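Local coordinates for 4-hydroxy-tetrahydrodipicolinate synthase (PDB 2EHH), which probably catalyses the condensation of pyruvate with aspartate beta-semialdehyde to 4-hydroxy-tetrahydrodipicolinate in the diaminopimelate route to lysine, at residues 29-34 / 68-73; 145-150 / 171-176; 215-220 / 230-235; 256-261 / 276-281. One frame throughout, in Å; residues are numbered along the deposited sequence.

Interaction 1 (29-34 / 68-73); sequences FHVDNG and GRIKVI
Ile70 carries its CG1 between its own backbone N and carbonyl carbon (chi1 54°), while Val31 holds CG1 anti to the backbone N (chi1 169°) and CG2 beside it. Between them these settings bring Ile70 CD1 to 3.4 Å from Val31 CG2, a tight methyl-to-methyl contact. The second branch of the isoleucine closes in as well, with Ile70 CG2 3.9 Å from the same Val31 CG2, so one valine methyl rests in the fork of the isoleucine. Val31 also serves as the floor for a charged group: its CG2 stands 4.1 Å from the guanidinium plane of Arg69, over the centre. That guanidinium is held by its own polar partners, the carbonyls of Arg65 and Ala66 and the carboxylate of Glu28, which tie it back to the two flanking helices. Just beyond the valine, Asn33 ND2 donates to Phe29 O at 2.7 Å and secures the chain where helix 20-31 ends. Were Ile70 cut back to an alanine, Val31 CG2 would probably lose its main apolar neighbour and a gap would open against strand 37-40, which Ile70 also touches. The arrangement illustrates how the outer helices of a TIM barrel meet the loops at the N-terminal ends of its strands: the last turn of the helix after the first strand packs on the loop that enters the third.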
loop_
_atom_site.group_PDB
_atom_site.type_symbol
_atom_site.label_atom_id
_atom_site.label_comp_id
_atom_site.label_asym_id
_atom_site.label_seq_id
_atom_site.Cartn_x
_atom_site.Cartn_y
_atom_site.Cartn_z
ATOM N N PHE A 29 -4.239 40.066 -5.062
ATOM C CA PHE A 29 -4.290 39.256 -6.274
ATOM C C PHE A 29 -5.558 38.404 -6.265
ATOM O O PHE A 29 -6.286 38.336 -7.260
ATOM C CB PHE A 29 -3.047 38.358 -6.336
ATOM C CG PHE A 29 -3.022 37.404 -7.501
ATOM C CD1 PHE A 29 -3.007 37.873 -8.812
ATOM C CD2 PHE A 29 -2.966 36.030 -7.283
ATOM C CE1 PHE A 29 -2.932 36.987 -9.887
ATOM C CE2 PHE A 29 -2.890 35.135 -8.350
ATOM C CZ PHE A 29 -2.872 35.613 -9.654
ATOM N N HIS A 30 -5.835 37.761 -5.137
ATOM C CA HIS A 30 -7.015 36.913 -5.050
ATOM C C HIS A 30 -8.321 37.675 -4.926
ATOM O O HIS A 30 -9.357 37.208 -5.392
ATOM C CB HIS A 30 -6.860 35.904 -3.914
ATOM C CG HIS A 30 -5.921 34.792 -4.258
ATOM N ND1 HIS A 30 -4.598 34.792 -3.878
ATOM C CD2 HIS A 30 -6.082 33.716 -5.064
ATOM C CE1 HIS A 30 -3.981 33.766 -4.439
ATOM N NE2 HIS A 30 -4.859 33.099 -5.165
ATOM N N VAL A 31 -8.277 38.850 -4.309
ATOM C CA VAL A 31 -9.488 39.647 -4.182
ATOM C C VAL A 31 -9.978 40.043 -5.577
ATOM O O VAL A 31 -11.161 39.931 -5.881
ATOM C CB VAL A 31 -9.247 40.935 -3.348
ATOM C CG1 VAL A 31 -10.452 41.867 -3.465
ATOM C CG2 VAL A 31 -9.019 40.573 -1.890
ATOM N N ASP A 32 -9.075 40.491 -6.440
ATOM C CA ASP A 32 -9.521 40.895 -7.765
ATOM C C ASP A 32 -9.542 39.796 -8.822
ATOM O O ASP A 32 -9.741 40.074 -10.000
ATOM C CB ASP A 32 -8.717 42.108 -8.253
ATOM C CG ASP A 32 -7.226 41.869 -8.251
ATOM O OD1 ASP A 32 -6.470 42.868 -8.199
ATOM O OD2 ASP A 32 -6.811 40.693 -8.311
ATOM N N ASN A 33 -9.357 38.546 -8.408
ATOM C CA ASN A 33 -9.402 37.445 -9.359
ATOM C C ASN A 33 -10.507 36.435 -9.069
ATOM O O ASN A 33 -10.491 35.319 -9.588
ATOM C CB ASN A 33 -8.044 36.745 -9.447
ATOM C CG ASN A 33 -7.108 37.431 -10.420
ATOM O OD1 ASN A 33 -7.402 37.530 -11.614
ATOM N ND2 ASN A 33 -5.981 37.919 -9.917
ATOM N N GLY A 34 -11.461 36.828 -8.229
ATOM C CA GLY A 34 -12.590 35.965 -7.926
ATOM C C GLY A 34 -12.474 34.875 -6.877
ATOM O O GLY A 34 -13.444 34.153 -6.647
ATOM N N GLY A 68 -12.593 41.436 5.232
ATOM C CA GLY A 68 -13.923 41.050 4.789
ATOM C C GLY A 68 -14.214 40.978 3.304
ATOM O O GLY A 68 -15.295 40.534 2.919
ATOM N N ARG A 69 -13.282 41.411 2.463
ATOM C CA ARG A 69 -13.508 41.360 1.021
ATOM C C ARG A 69 -13.502 39.913 0.524
ATOM O O ARG A 69 -14.107 39.589 -0.501
ATOM C CB ARG A 69 -12.446 42.172 0.290
ATOM C CG ARG A 69 -12.561 43.676 0.518
ATOM C CD ARG A 69 -11.408 44.391 -0.156
ATOM N NE ARG A 69 -10.138 44.040 0.473
ATOM C CZ ARG A 69 -8.947 44.243 -0.076
ATOM N NH1 ARG A 69 -8.854 44.794 -1.276
ATOM N NH2 ARG A 69 -7.845 43.899 0.580
ATOM N N ILE A 70 -12.809 39.053 1.259
ATOM C CA ILE A 70 -12.732 37.630 0.948
ATOM C C ILE A 70 -12.560 36.924 2.285
ATOM O O ILE A 70 -12.001 37.494 3.223
ATOM C CB ILE A 70 -11.528 37.300 0.049
ATOM C CG1 ILE A 70 -10.247 37.833 0.690
ATOM C CG2 ILE A 70 -11.741 37.883 -1.343
ATOM C CD1 ILE A 70 -9.014 37.606 -0.142
ATOM N N LYS A 71 -13.048 35.695 2.385
ATOM C CA LYS A 71 -12.925 34.961 3.635
ATOM C C LYS A 71 -11.470 34.600 3.923
ATOM O O LYS A 71 -10.661 34.418 3.008
ATOM C CB LYS A 71 -13.768 33.687 3.590
ATOM C CG LYS A 71 -15.263 33.912 3.417
ATOM C CD LYS A 71 -15.867 34.620 4.616
ATOM C CE LYS A 71 -17.391 34.584 4.566
ATOM N NZ LYS A 71 -17.921 33.184 4.588
ATOM N N VAL A 72 -11.144 34.516 5.205
ATOM C CA VAL A 72 -9.805 34.158 5.628
ATOM C C VAL A 72 -9.918 32.967 6.557
ATOM O O VAL A 72 -10.581 33.036 7.593
ATOM C CB VAL A 72 -9.098 35.311 6.380
ATOM C CG1 VAL A 72 -7.732 34.842 6.877
ATOM C CG2 VAL A 72 -8.935 36.516 5.459
ATOM N N ILE A 73 -9.292 31.865 6.153
ATOM C CA ILE A 73 -9.279 30.639 6.939
ATOM C C ILE A 73 -7.850 30.464 7.446
ATOM O O ILE A 73 -6.888 30.588 6.687
ATOM C CB ILE A 73 -9.662 29.412 6.076
ATOM C CG1 ILE A 73 -11.039 29.633 5.435
ATOM C CG2 ILE A 73 -9.691 28.158 6.937
ATOM C CD1 ILE A 73 -11.442 28.555 4.431
#

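Interaction 2 (145-150 / 171-176); sequences DTMFKL and SEIVKR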
loop_
_atom_site.group_PDB
_atom_site.type_symbol
_atom_site.label_atom_id
_atom_site.label_comp_id
_atom_site.label_asym_id
_atom_site.label_seq_id
_atom_site.Cartn_x
_atom_site.Cartn_y
_atom_site.Cartn_z
ATOM N N ASP A 145 -16.893 7.404 10.817
ATOM C CA ASP A 145 -17.599 7.221 12.086
ATOM C C ASP A 145 -17.210 8.359 13.030
ATOM O O ASP A 145 -18.064 8.988 13.646
ATOM C CB ASP A 145 -17.215 5.891 12.752
ATOM C CG ASP A 145 -17.974 4.699 12.188
ATOM O OD1 ASP A 145 -18.920 4.901 11.403
ATOM O OD2 ASP A 145 -17.626 3.553 12.546
ATOM N N THR A 146 -15.910 8.619 13.138
ATOM C CA THR A 146 -15.415 9.673 14.017
ATOM C C THR A 146 -15.903 11.042 13.547
ATOM O O THR A 146 -16.347 11.855 14.356
ATOM C CB THR A 146 -13.872 9.664 14.081
ATOM O OG1 THR A 146 -13.432 8.412 14.613
ATOM C CG2 THR A 146 -13.355 10.794 14.974
ATOM N N MET A 147 -15.829 11.290 12.241
ATOM C CA MET A 147 -16.285 12.560 11.688
ATOM C C MET A 147 -17.765 12.754 11.991
ATOM O O MET A 147 -18.198 13.846 12.347
ATOM C CB MET A 147 -16.073 12.596 10.174
ATOM C CG MET A 147 -14.612 12.591 9.749
ATOM S SD MET A 147 -14.418 12.504 7.962
ATOM C CE MET A 147 -14.938 14.142 7.490
ATOM N N PHE A 148 -18.536 11.685 11.837
ATOM C CA PHE A 148 -19.970 11.729 12.097
ATOM C C PHE A 148 -20.242 12.125 13.548
ATOM O O PHE A 148 -21.071 12.997 13.828
ATOM C CB PHE A 148 -20.581 10.358 11.818
ATOM C CG PHE A 148 -22.042 10.270 12.134
ATOM C CD1 PHE A 148 -22.980 10.906 11.329
ATOM C CD2 PHE A 148 -22.479 9.554 13.243
ATOM C CE1 PHE A 148 -24.341 10.827 11.624
ATOM C CE2 PHE A 148 -23.834 9.468 13.548
ATOM C CZ PHE A 148 -24.768 10.107 12.735
ATOM N N LYS A 149 -19.543 11.469 14.465
ATOM C CA LYS A 149 -19.691 11.735 15.888
ATOM C C LYS A 149 -19.310 13.181 16.191
ATOM O O LYS A 149 -19.969 13.854 16.984
ATOM C CB LYS A 149 -18.805 10.776 16.688
ATOM C CG LYS A 149 -18.953 10.872 18.204
ATOM C CD LYS A 149 -18.047 9.859 18.897
ATOM C CE LYS A 149 -18.089 9.994 20.414
ATOM N NZ LYS A 149 -19.407 9.628 20.997
ATOM N N LEU A 150 -18.249 13.659 15.549
ATOM C CA LEU A 150 -17.781 15.027 15.755
ATOM C C LEU A 150 -18.738 16.089 15.230
ATOM O O LEU A 150 -19.036 17.065 15.924
ATOM C CB LEU A 150 -16.419 15.216 15.093
ATOM C CG LEU A 150 -15.218 14.695 15.883
ATOM C CD1 LEU A 150 -13.967 14.688 15.004
ATOM C CD2 LEU A 150 -15.013 15.590 17.108
ATOM N N SER A 171 -18.342 9.733 -0.909
ATOM C CA SER A 171 -19.740 9.306 -0.938
ATOM C C SER A 171 -20.238 9.054 0.474
ATOM O O SER A 171 -21.334 9.485 0.851
ATOM C CB SER A 171 -19.906 8.016 -1.753
ATOM O OG SER A 171 -19.817 8.268 -3.140
ATOM N N GLU A 172 -19.424 8.351 1.253
ATOM C CA GLU A 172 -19.782 8.018 2.621
ATOM C C GLU A 172 -19.996 9.265 3.472
ATOM O O GLU A 172 -20.971 9.350 4.215
ATOM C CB GLU A 172 -18.700 7.136 3.239
ATOM C CG GLU A 172 -19.184 6.295 4.403
ATOM C CD GLU A 172 -20.165 5.205 3.985
ATOM O OE1 GLU A 172 -19.803 4.358 3.135
ATOM O OE2 GLU A 172 -21.298 5.191 4.511
ATOM N N ILE A 173 -19.090 10.233 3.366
ATOM C CA ILE A 173 -19.215 11.470 4.135
ATOM C C ILE A 173 -20.465 12.247 3.724
ATOM O O ILE A 173 -21.263 12.645 4.570
ATOM C CB ILE A 173 -17.978 12.379 3.939
ATOM C CG1 ILE A 173 -16.721 11.657 4.435
ATOM C CG2 ILE A 173 -18.166 13.679 4.697
ATOM C CD1 ILE A 173 -15.423 12.341 4.052
ATOM N N VAL A 174 -20.638 12.463 2.423
ATOM C CA VAL A 174 -21.806 13.191 1.932
ATOM C C VAL A 174 -23.108 12.528 2.392
ATOM O O VAL A 174 -24.026 13.195 2.872
ATOM C CB VAL A 174 -21.801 13.274 0.391
ATOM C CG1 VAL A 174 -23.135 13.834 -0.112
ATOM C CG2 VAL A 174 -20.648 14.163 -0.070
ATOM N N LYS A 175 -23.172 11.208 2.261
ATOM C CA LYS A 175 -24.364 10.464 2.646
ATOM C C LYS A 175 -24.637 10.452 4.145
ATOM O O LYS A 175 -25.760 10.701 4.577
ATOM C CB LYS A 175 -24.269 9.021 2.137
ATOM C CG LYS A 175 -25.477 8.160 2.494
ATOM C CD LYS A 175 -25.348 6.758 1.927
ATOM C CE LYS A 175 -26.541 5.897 2.308
ATOM N NZ LYS A 175 -27.820 6.473 1.813
ATOM N N ARG A 176 -23.612 10.172 4.941
ATOM C CA ARG A 176 -23.788 10.101 6.386
ATOM C C ARG A 176 -23.846 11.414 7.162
ATOM O O ARG A 176 -24.678 11.551 8.057
ATOM C CB ARG A 176 -22.706 9.207 6.998
ATOM C CG ARG A 176 -22.764 7.763 6.536
ATOM C CD ARG A 176 -21.704 6.945 7.235
ATOM N NE ARG A 176 -21.915 6.942 8.679
ATOM C CZ ARG A 176 -21.055 6.438 9.556
ATOM N NH1 ARG A 176 -21.333 6.481 10.852
ATOM N NH2 ARG A 176 -19.916 5.894 9.133
#
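Asp145 OD1 takes both terminal nitrogens of Arg176, NH2 at 2.7 Å and NH1 at 2.9 Å, in a salt bridge made end-on to a single oxygen. NH2 meets this oxygen nearly in line with the C-O bond and NH1 comes from its anti side, the two arriving from opposite faces of the carboxylate plane. With both nitrogens on one oxygen and the two flat groups 79° apart, this is not the coplanar, two-oxygen pairing often drawn for such ions. Phe148 fills in beside the arginine, its CD2 4.1 Å from NH1 and its CE1 3.7 Å from the Arg176 carbonyl O. Deeper in, Met147 lays both its CE, at 3.9 Å, and its SD against Ile173 CD1. A bend in the arginine chain (chi3 62°) turns the guanidinium toward Asp145. With a leucine in place of Arg176, the Asp145 carboxylate is likely to be left without its cationic mate. Helices 144-153 and 167-177, which run in the same general direction, inclined by 28° with axes 10.5 Å apart at closest, are successive outer helices of the barrel; Met147 and Ile173 both rest on strand 157-162, which runs between them in sequence, and the far side of helix 167-177 meets a second subunit.

Interaction 3 (215-220 / 230-235); sequences KELIRA and REIHYY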
loop_
_atom_site.group_PDB
_atom_site.type_symbol
_atom_site.label_atom_id
_atom_site.label_comp_id
_atom_site.label_asym_id
_atom_site.label_seq_id
_atom_site.Cartn_x
_atom_site.Cartn_y
_atom_site.Cartn_z
ATOM N N LYS A 215 -11.613 29.079 -10.633
ATOM C CA LYS A 215 -12.898 29.613 -10.214
ATOM C C LYS A 215 -13.968 29.187 -11.213
ATOM O O LYS A 215 -15.059 28.770 -10.826
ATOM C CB LYS A 215 -12.834 31.142 -10.133
ATOM C CG LYS A 215 -14.168 31.813 -9.822
ATOM C CD LYS A 215 -14.759 31.311 -8.516
ATOM C CE LYS A 215 -16.066 32.021 -8.200
ATOM N NZ LYS A 215 -16.682 31.494 -6.952
ATOM N N GLU A 216 -13.647 29.288 -12.499
ATOM C CA GLU A 216 -14.587 28.911 -13.550
ATOM C C GLU A 216 -14.949 27.430 -13.476
ATOM O O GLU A 216 -16.098 27.057 -13.704
ATOM C CB GLU A 216 -14.002 29.222 -14.932
ATOM C CG GLU A 216 -13.758 30.702 -15.190
ATOM C CD GLU A 216 -13.241 30.978 -16.596
ATOM O OE1 GLU A 216 -12.882 32.143 -16.885
ATOM O OE2 GLU A 216 -13.197 30.034 -17.412
ATOM N N LEU A 217 -13.965 26.587 -13.169
ATOM C CA LEU A 217 -14.216 25.154 -13.058
ATOM C C LEU A 217 -15.238 24.939 -11.944
ATOM O O LEU A 217 -16.220 24.216 -12.113
ATOM C CB LEU A 217 -12.908 24.409 -12.743
ATOM C CG LEU A 217 -12.907 22.891 -12.486
ATOM C CD1 LEU A 217 -13.560 22.588 -11.154
ATOM C CD2 LEU A 217 -13.623 22.162 -13.605
ATOM N N ILE A 218 -15.002 25.589 -10.808
ATOM C CA ILE A 218 -15.889 25.479 -9.657
ATOM C C ILE A 218 -17.315 25.960 -9.941
ATOM O O ILE A 218 -18.281 25.298 -9.566
ATOM C CB ILE A 218 -15.336 26.279 -8.456
ATOM C CG1 ILE A 218 -13.979 25.713 -8.037
ATOM C CG2 ILE A 218 -16.316 26.227 -7.297
ATOM C CD1 ILE A 218 -14.008 24.240 -7.719
ATOM N N ARG A 219 -17.457 27.112 -10.587
ATOM C CA ARG A 219 -18.798 27.608 -10.880
ATOM C C ARG A 219 -19.559 26.692 -11.840
ATOM O O ARG A 219 -20.757 26.474 -11.676
ATOM C CB ARG A 219 -18.739 29.048 -11.407
ATOM C CG ARG A 219 -18.787 30.075 -10.269
ATOM C CD ARG A 219 -18.749 31.521 -10.746
ATOM N NE ARG A 219 -17.430 31.897 -11.248
ATOM C CZ ARG A 219 -17.089 33.130 -11.603
ATOM N NH1 ARG A 219 -17.971 34.114 -11.511
ATOM N NH2 ARG A 219 -15.865 33.382 -12.051
ATOM N N ALA A 220 -18.862 26.143 -12.829
ATOM C CA ALA A 220 -19.500 25.237 -13.775
ATOM C C ALA A 220 -20.044 24.026 -13.015
ATOM O O ALA A 220 -21.177 23.589 -13.242
ATOM C CB ALA A 220 -18.499 24.788 -14.825
ATOM N N ARG A 230 -15.669 19.627 -17.419
ATOM C CA ARG A 230 -14.681 18.758 -18.051
ATOM C C ARG A 230 -13.776 19.558 -18.981
ATOM O O ARG A 230 -12.582 19.289 -19.084
ATOM C CB ARG A 230 -15.363 17.646 -18.864
ATOM C CG ARG A 230 -15.918 16.492 -18.041
ATOM C CD ARG A 230 -16.297 15.311 -18.943
ATOM N NE ARG A 230 -17.431 15.617 -19.815
ATOM C CZ ARG A 230 -18.702 15.642 -19.421
ATOM N NH1 ARG A 230 -19.024 15.372 -18.160
ATOM N NH2 ARG A 230 -19.659 15.947 -20.291
ATOM N N GLU A 231 -14.349 20.539 -19.673
ATOM C CA GLU A 231 -13.565 21.348 -20.593
ATOM C C GLU A 231 -12.446 22.068 -19.847
ATOM O O GLU A 231 -11.299 22.086 -20.290
ATOM C CB GLU A 231 -14.461 22.376 -21.286
ATOM C CG GLU A 231 -13.905 22.891 -22.590
ATOM C CD GLU A 231 -14.726 24.035 -23.152
ATOM O OE1 GLU A 231 -15.975 23.942 -23.121
ATOM O OE2 GLU A 231 -14.121 25.023 -23.624
ATOM N N ILE A 232 -12.789 22.661 -18.713
ATOM C CA ILE A 232 -11.823 23.391 -17.910
ATOM C C ILE A 232 -10.854 22.442 -17.218
ATOM O O ILE A 232 -9.652 22.704 -17.163
ATOM C CB ILE A 232 -12.535 24.246 -16.851
ATOM C CG1 ILE A 232 -13.499 25.214 -17.547
ATOM C CG2 ILE A 232 -11.511 25.015 -16.028
ATOM C CD1 ILE A 232 -14.424 25.942 -16.595
ATOM N N HIS A 233 -11.389 21.347 -16.690
ATOM C CA HIS A 233 -10.593 20.328 -16.007
ATOM C C HIS A 233 -9.481 19.804 -16.920
ATOM O O HIS A 233 -8.311 19.799 -16.545
ATOM C CB HIS A 233 -11.510 19.173 -15.580
ATOM C CG HIS A 233 -10.786 17.958 -15.088
ATOM N ND1 HIS A 233 -10.316 17.837 -13.797
ATOM C CD2 HIS A 233 -10.473 16.797 -15.713
ATOM C CE1 HIS A 233 -9.746 16.652 -13.648
ATOM N NE2 HIS A 233 -9.829 16.003 -14.795
ATOM N N TYR A 234 -9.839 19.373 -18.125
ATOM C CA TYR A 234 -8.841 18.833 -19.037
ATOM C C TYR A 234 -7.884 19.877 -19.587
ATOM O O TYR A 234 -6.755 19.562 -19.969
ATOM C CB TYR A 234 -9.527 18.057 -20.161
ATOM C CG TYR A 234 -10.057 16.732 -19.659
ATOM C CD1 TYR A 234 -9.180 15.745 -19.215
ATOM C CD2 TYR A 234 -11.427 16.495 -19.545
ATOM C CE1 TYR A 234 -9.642 14.563 -18.660
ATOM C CE2 TYR A 234 -11.907 15.305 -18.985
ATOM C CZ TYR A 234 -11.003 14.347 -18.542
ATOM O OH TYR A 234 -11.446 13.182 -17.961
ATOM N N TYR A 235 -8.328 21.126 -19.613
ATOM C CA TYR A 235 -7.477 22.204 -20.086
ATOM C C TYR A 235 -6.402 22.448 -19.023
ATOM O O TYR A 235 -5.222 22.618 -19.334
ATOM C CB TYR A 235 -8.320 23.466 -20.311
ATOM C CG TYR A 235 -7.516 24.730 -20.500
ATOM C CD1 TYR A 235 -7.342 25.631 -19.451
ATOM C CD2 TYR A 235 -6.911 25.019 -21.722
ATOM C CE1 TYR A 235 -6.583 26.792 -19.614
ATOM C CE2 TYR A 235 -6.149 26.177 -21.897
ATOM C CZ TYR A 235 -5.991 27.056 -20.837
ATOM O OH TYR A 235 -5.232 28.193 -20.996
#
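Ile232 drives its CD1 against the backbone of helix 211-223, 3.5 Å from both Glu216 C and Leu217 N, and this is where the contact is tightest. The fit comes from the isoleucine's first torsion (chi1 -58°), which points CG1 away from its own carbonyl carbon and leaves CG2 to pack at 3.6 Å from Leu217 CB. Leu217 answers from its own side: CD2 lies 4.0 Å from Ile232 CB and 3.9 Å from the backbone N of His233. The two side chains pass obliquely, the isoleucine against Leu217 N and the leucine against the N of His233. The helices are antiparallel, 150° apart, with axes as close as 9.0 Å.

The Glu216 side is looser. Of the Glu216 side chain only CB comes close, 3.7 Å from Ile232 CD1, while its extended chain carries the carboxylate on to a long, weak ion pair with Arg228. His233 takes part through its backbone and CB, while its imidazole leads away to Ser171 of the second subunit.

Helix 211-223 is the last helix of the barrel proper and helix 226-242 opens the C-terminal helical region. With no hydrogen bond between the two segments, their pairing here rests on hydrocarbon fit, leaving polar ends to be satisfied by other partners, some of them in the neighbouring subunit.

Interaction 4 (256-261 / 276-281); sequences CWMLGM and ENENKL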
loop_
_atom_site.group_PDB
_atom_site.type_symbol
_atom_site.label_atom_id
_atom_site.label_comp_id
_atom_site.label_asym_id
_atom_site.label_seq_id
_atom_site.Cartn_x
_atom_site.Cartn_y
_atom_site.Cartn_z
ATOM N N CYS A 256 4.995 30.766 -8.599
ATOM C CA CYS A 256 4.674 32.126 -8.175
ATOM C C CYS A 256 5.909 33.011 -8.322
ATOM O O CYS A 256 5.795 34.192 -8.651
ATOM C CB CYS A 256 4.189 32.139 -6.723
ATOM S SG CYS A 256 2.583 31.331 -6.474
ATOM N N TRP A 257 7.086 32.439 -8.075
ATOM C CA TRP A 257 8.330 33.189 -8.214
ATOM C C TRP A 257 8.507 33.563 -9.679
ATOM O O TRP A 257 8.883 34.690 -9.997
ATOM C CB TRP A 257 9.526 32.353 -7.757
ATOM C CG TRP A 257 10.841 32.862 -8.276
ATOM C CD1 TRP A 257 11.499 33.998 -7.894
ATOM C CD2 TRP A 257 11.648 32.255 -9.294
ATOM N NE1 TRP A 257 12.669 34.134 -8.612
ATOM C CE2 TRP A 257 12.785 33.077 -9.477
ATOM C CE3 TRP A 257 11.520 31.094 -10.070
ATOM C CZ2 TRP A 257 13.791 32.773 -10.405
ATOM C CZ3 TRP A 257 12.522 30.793 -10.993
ATOM C CH2 TRP A 257 13.642 31.631 -11.150
ATOM N N MET A 258 8.230 32.610 -10.564
ATOM C CA MET A 258 8.348 32.837 -11.998
ATOM C C MET A 258 7.405 33.947 -12.452
ATOM O O MET A 258 7.701 34.678 -13.397
ATOM C CB MET A 258 8.036 31.553 -12.769
ATOM C CG MET A 258 9.040 30.438 -12.536
ATOM S SD MET A 258 8.718 29.011 -13.582
ATOM C CE MET A 258 10.178 28.020 -13.232
ATOM N N LEU A 259 6.266 34.062 -11.781
ATOM C CA LEU A 259 5.293 35.095 -12.107
ATOM C C LEU A 259 5.604 36.387 -11.364
ATOM O O LEU A 259 4.835 37.344 -11.424
ATOM C CB LEU A 259 3.882 34.624 -11.758
ATOM C CG LEU A 259 3.227 33.721 -12.803
ATOM C CD1 LEU A 259 2.809 32.408 -12.166
ATOM C CD2 LEU A 259 2.026 34.439 -13.402
ATOM N N GLY A 260 6.731 36.401 -10.659
ATOM C CA GLY A 260 7.149 37.580 -9.917
ATOM C C GLY A 260 6.304 37.921 -8.703
ATOM O O GLY A 260 6.247 39.080 -8.290
ATOM N N MET A 261 5.673 36.914 -8.108
ATOM C CA MET A 261 4.812 37.134 -6.951
ATOM C C MET A 261 5.508 36.927 -5.613
ATOM O O MET A 261 4.954 37.243 -4.561
ATOM C CB MET A 261 3.597 36.212 -7.048
ATOM C CG MET A 261 2.978 36.214 -8.430
ATOM S SD MET A 261 1.554 35.142 -8.539
ATOM C CE MET A 261 0.297 36.290 -8.038
ATOM N N GLU A 276 16.123 20.310 -13.927
ATOM C CA GLU A 276 15.313 19.610 -14.921
ATOM C C GLU A 276 13.820 19.815 -14.657
ATOM O O GLU A 276 13.067 20.178 -15.559
ATOM C CB GLU A 276 15.640 18.114 -14.905
ATOM C CG GLU A 276 17.093 17.796 -15.246
ATOM C CD GLU A 276 17.525 16.417 -14.764
ATOM O OE1 GLU A 276 17.403 16.143 -13.546
ATOM O OE2 GLU A 276 17.992 15.611 -15.601
ATOM N N ASN A 277 13.398 19.587 -13.417
ATOM C CA ASN A 277 11.994 19.752 -13.057
ATOM C C ASN A 277 11.552 21.209 -13.142
ATOM O O ASN A 277 10.449 21.506 -13.605
ATOM C CB ASN A 277 11.743 19.205 -11.650
ATOM C CG ASN A 277 11.679 17.687 -11.618
ATOM O OD1 ASN A 277 11.851 17.068 -10.569
ATOM N ND2 ASN A 277 11.408 17.082 -12.770
ATOM N N GLU A 278 12.407 22.122 -12.698
ATOM C CA GLU A 278 12.060 23.532 -12.756
ATOM C C GLU A 278 11.829 23.970 -14.202
ATOM O O GLU A 278 10.979 24.815 -14.466
ATOM C CB GLU A 278 13.152 24.387 -12.111
ATOM C CG GLU A 278 12.898 25.884 -12.216
ATOM C CD GLU A 278 13.573 26.683 -11.114
ATOM O OE1 GLU A 278 13.877 27.871 -11.357
ATOM O OE2 GLU A 278 13.786 26.138 -10.003
ATOM N N ASN A 279 12.581 23.393 -15.137
ATOM C CA ASN A 279 12.420 23.742 -16.548
ATOM C C ASN A 279 11.121 23.165 -17.100
ATOM O O ASN A 279 10.479 23.769 -17.960
ATOM C CB ASN A 279 13.608 23.236 -17.378
ATOM C CG ASN A 279 14.810 24.160 -17.301
ATOM O OD1 ASN A 279 14.680 25.377 -17.447
ATOM N ND2 ASN A 279 15.989 23.586 -17.086
ATOM N N LYS A 280 10.741 21.989 -16.613
ATOM C CA LYS A 280 9.502 21.355 -17.048
ATOM C C LYS A 280 8.357 22.269 -16.614
ATOM O O LYS A 280 7.415 22.514 -17.367
ATOM C CB LYS A 280 9.350 19.982 -16.392
ATOM C CG LYS A 280 8.143 19.183 -16.865
ATOM C CD LYS A 280 8.325 18.671 -18.293
ATOM C CE LYS A 280 7.103 17.885 -18.762
ATOM N NZ LYS A 280 5.852 18.692 -18.654
ATOM N N LEU A 281 8.452 22.780 -15.394
ATOM C CA LEU A 281 7.427 23.672 -14.869
ATOM C C LEU A 281 7.323 24.925 -15.726
ATOM O O LEU A 281 6.233 25.309 -16.135
ATOM C CB LEU A 281 7.748 24.070 -13.428
ATOM C CG LEU A 281 6.841 25.146 -12.818
ATOM C CD1 LEU A 281 5.397 24.656 -12.776
ATOM C CD2 LEU A 281 7.333 25.479 -11.413
#
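Glu278 OE1 forms a salt bridge with Lys264 and lies 3.2 Å from Trp257 CZ3. The carboxylate, the lysine and the indole thus meet one another, Lys264 also making a cation-pi contact with the ring. The carboxylate stands steeply to the ring, their planes 68° apart. Trp257 belongs to the end of helix 250-258, which closes in a Schellman motif: Gly260 N, at a residue of positive phi, bonds to Trp257 O at 2.8 Å, and Met261 N reaches Cys256 O at 2.8 Å. Helix 275-287 packs beside that terminus within the C-terminal helical region that follows the barrel. Met258 bridges the two. Its CG is anti to the carbonyl carbon and the chain runs extended from there (chi3 172°), carrying the terminal methyl across to the other helix. There Met258 CE rests 3.5 Å from the backbone O of Glu278 and 3.6 Å from Glu278 CG, with Leu281 CD2 at 4.2 Å from the same methyl.

Interaction 1 touches two of the others. Its Gly34 O packs 3.6 Å from Lys215 CD of interaction 3, and its Phe29 CD2 is 3.4 Å from Met261 CE of interaction 4, so the end of helix 20-31 meets both the last barrel helix and the C-terminal region. Interaction 2 stands apart: its centre is 39 Å from that of interaction 4, across the chain's centre, yet it comes nearest to catalysis, with the side chain of Met147 about 9 Å from that of Lys161, the predicted Schiff-base residue. Interactions 2 and 3, about 14 Å apart at their nearest atoms in one chain, both face the second subunit, Ser171 of each chain bonding His233 of the other.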